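Local coordinates for ferric uptake regulation protein (Helicobacter pylori, PDB 2XIG) that represses transcription, probably by using ferrous iron as a cofactor to bind the operators of the genes it controls, at residues C[30-35]-C[69-74]. The protein carries 2 engineered substitutions. Residues are numbered along the deposited sequence; the frame is centred on the assembly and turned at random.
Sequences EEVVSV and NFLEKE
V32 and V33 on helix 27-38 meet L71 on helix 61-73, joining two helices of the winged-helix DNA-binding domain of Fur, whose wing is the antiparallel pair 77-82 and 86-91. The contact is buried, small and wholly apolar: 108 Å² in all, with no hydrogen bond between the segments. Along the first segment, E31 forms a salt bridge through OE2 with NH2 of R38, two turns further along the same helix. V32 comes next, its side chain setting out toward the other helix. Its CG1, anti to the backbone N (chi1 169°), lies 3.7 Å from L71 CD1, while the same side chain also rests on I52 of helix 45-52. V33 has much the same first torsion but uses its other branch: CG2, beside the backbone N and anti to the carbonyl carbon, lies 3.7 Å from L71 CD1 and 3.8 Å from L71 CD2. The two valines thus receive the forked end of a single leucine, CD1 touching both and CD2 only V33. The backbones stay well apart, with V33 CA 8.2 Å from L71 CA, and the gap is filled from both sides, by the valine methyls and by the leucine fork, whose CD1 is extended anti to its own CA (chi2 176°). L71 also packs against L14 of helix 7-20 and against F76 and I77, where the chain passes from helix 61-73 into the first wing strand; the contact therefore belongs to a wider hydrophobic core drawn from several helices and the root of the wing. S34 turns to its own helix. Its OG lies 2.9 Å from E30 O, tilted 37° out of the carbonyl plane, and S34 N reaches that oxygen from the opposite face, so E30 O accepts two hydrogen bonds from one residue.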
loop_
_atom_site.group_PDB
_atom_site.type_symbol
_atom_site.label_atom_id
_atom_site.label_comp_id
_atom_site.label_asym_id
_atom_site.label_seq_id
_atom_site.Cartn_x
_atom_site.Cartn_y
_atom_site.Cartn_z
ATOM N N GLU C 30 -11.932 -17.102 -29.133
ATOM C CA GLU C 30 -10.823 -17.206 -30.073
ATOM C C GLU C 30 -10.164 -15.836 -30.268
ATOM O O GLU C 30 -8.954 -15.740 -30.429
ATOM C CB GLU C 30 -11.295 -17.773 -31.427
ATOM C CG GLU C 30 -11.897 -19.176 -31.343
ATOM C CD GLU C 30 -12.351 -19.724 -32.697
ATOM O OE1 GLU C 30 -12.544 -20.955 -32.795
ATOM O OE2 GLU C 30 -12.514 -18.934 -33.656
ATOM N N GLU C 31 -10.964 -14.777 -30.248
ATOM C CA GLU C 31 -10.420 -13.433 -30.416
ATOM C C GLU C 31 -9.515 -13.027 -29.242
ATOM O O GLU C 31 -8.485 -12.388 -29.445
ATOM C CB GLU C 31 -11.540 -12.408 -30.617
ATOM C CG GLU C 31 -11.055 -11.082 -31.197
ATOM C CD GLU C 31 -10.266 -11.266 -32.487
ATOM O OE1 GLU C 31 -10.588 -12.199 -33.252
ATOM O OE2 GLU C 31 -9.327 -10.479 -32.737
ATOM N N VAL C 32 -9.892 -13.401 -28.020
ATOM C CA VAL C 32 -9.044 -13.137 -26.854
ATOM C C VAL C 32 -7.678 -13.825 -26.997
ATOM O O VAL C 32 -6.622 -13.244 -26.718
ATOM C CB VAL C 32 -9.707 -13.615 -25.546
ATOM C CG1 VAL C 32 -8.704 -13.576 -24.395
ATOM C CG2 VAL C 32 -10.923 -12.744 -25.210
ATOM N N VAL C 33 -7.704 -15.080 -27.419
ATOM C CA VAL C 33 -6.454 -15.805 -27.618
ATOM C C VAL C 33 -5.627 -15.108 -28.686
ATOM O O VAL C 33 -4.427 -14.916 -28.511
ATOM C CB VAL C 33 -6.692 -17.273 -28.014
ATOM C CG1 VAL C 33 -5.368 -17.942 -28.421
ATOM C CG2 VAL C 33 -7.340 -18.027 -26.867
ATOM N N SER C 34 -6.275 -14.718 -29.779
ATOM C CA SER C 34 -5.566 -14.115 -30.905
ATOM C C SER C 34 -4.984 -12.747 -30.540
ATOM O O SER C 34 -3.859 -12.434 -30.916
ATOM C CB SER C 34 -6.478 -14.014 -32.129
ATOM O OG SER C 34 -6.940 -15.296 -32.522
ATOM N N VAL C 35 -5.748 -11.936 -29.813
ATOM C CA VAL C 35 -5.213 -10.662 -29.332
ATOM C C VAL C 35 -3.925 -10.874 -28.531
ATOM O O VAL C 35 -2.923 -10.196 -28.762
ATOM C CB VAL C 35 -6.248 -9.860 -28.503
ATOM C CG1 VAL C 35 -5.564 -8.735 -27.742
ATOM C CG2 VAL C 35 -7.341 -9.307 -29.414
ATOM N N ASN C 69 -10.478 -16.406 -17.298
ATOM C CA ASN C 69 -10.402 -17.411 -16.238
ATOM C C ASN C 69 -10.320 -18.836 -16.787
ATOM O O ASN C 69 -9.549 -19.651 -16.293
ATOM C CB ASN C 69 -11.575 -17.273 -15.267
ATOM C CG ASN C 69 -11.466 -16.025 -14.395
ATOM O OD1 ASN C 69 -10.368 -15.602 -14.037
ATOM N ND2 ASN C 69 -12.607 -15.437 -14.052
ATOM N N PHE C 70 -11.121 -19.128 -17.802
ATOM C CA PHE C 70 -11.064 -20.441 -18.451
ATOM C C PHE C 70 -9.718 -20.690 -19.131
ATOM O O PHE C 70 -9.066 -21.719 -18.910
ATOM C CB PHE C 70 -12.168 -20.588 -19.497
ATOM C CG PHE C 70 -12.080 -21.875 -20.280
ATOM C CD1 PHE C 70 -11.409 -21.923 -21.491
ATOM C CD2 PHE C 70 -12.634 -23.043 -19.779
ATOM C CE1 PHE C 70 -11.312 -23.111 -22.203
ATOM C CE2 PHE C 70 -12.541 -24.236 -20.490
ATOM C CZ PHE C 70 -11.880 -24.267 -21.701
ATOM N N LEU C 71 -9.322 -19.755 -19.986
ATOM C CA LEU C 71 -8.079 -19.878 -20.725
ATOM C C LEU C 71 -6.900 -20.051 -19.795
ATOM O O LEU C 71 -5.970 -20.789 -20.096
ATOM C CB LEU C 71 -7.858 -18.650 -21.613
ATOM C CG LEU C 71 -8.816 -18.474 -22.788
ATOM C CD1 LEU C 71 -8.491 -17.166 -23.489
ATOM C CD2 LEU C 71 -8.720 -19.684 -23.775
ATOM N N GLU C 72 -6.920 -19.360 -18.657
ATOM C CA GLU C 72 -5.786 -19.443 -17.761
ATOM C C GLU C 72 -5.801 -20.758 -16.992
ATOM O O GLU C 72 -4.757 -21.367 -16.757
ATOM C CB GLU C 72 -5.744 -18.236 -16.813
ATOM C CG GLU C 72 -6.244 -18.508 -15.417
ATOM C CD GLU C 72 -5.123 -18.609 -14.403
ATOM O OE1 GLU C 72 -4.063 -19.180 -14.728
ATOM O OE2 GLU C 72 -5.299 -18.096 -13.277
ATOM N N LYS C 73 -6.983 -21.220 -16.612
ATOM C CA LYS C 73 -7.025 -22.474 -15.877
ATOM C C LYS C 73 -6.678 -23.670 -16.768
ATOM O O LYS C 73 -6.165 -24.674 -16.282
ATOM C CB LYS C 73 -8.350 -22.650 -15.146
ATOM C CG LYS C 73 -9.382 -23.476 -15.839
ATOM C CD LYS C 73 -10.503 -23.785 -14.864
ATOM C CE LYS C 73 -11.250 -25.030 -15.274
ATOM N NZ LYS C 73 -10.304 -26.169 -15.458
ATOM N N GLU C 74 -6.924 -23.545 -18.071
ATOM C CA GLU C 74 -6.541 -24.583 -19.036
ATOM C C GLU C 74 -5.178 -24.328 -19.703
ATOM O O GLU C 74 -4.827 -24.980 -20.682
ATOM C CB GLU C 74 -7.617 -24.740 -20.109
ATOM C CG GLU C 74 -8.987 -25.181 -19.573
ATOM C CD GLU C 74 -8.937 -26.533 -18.884
ATOM O OE1 GLU C 74 -8.226 -27.435 -19.377
ATOM O OE2 GLU C 74 -9.615 -26.698 -17.850
#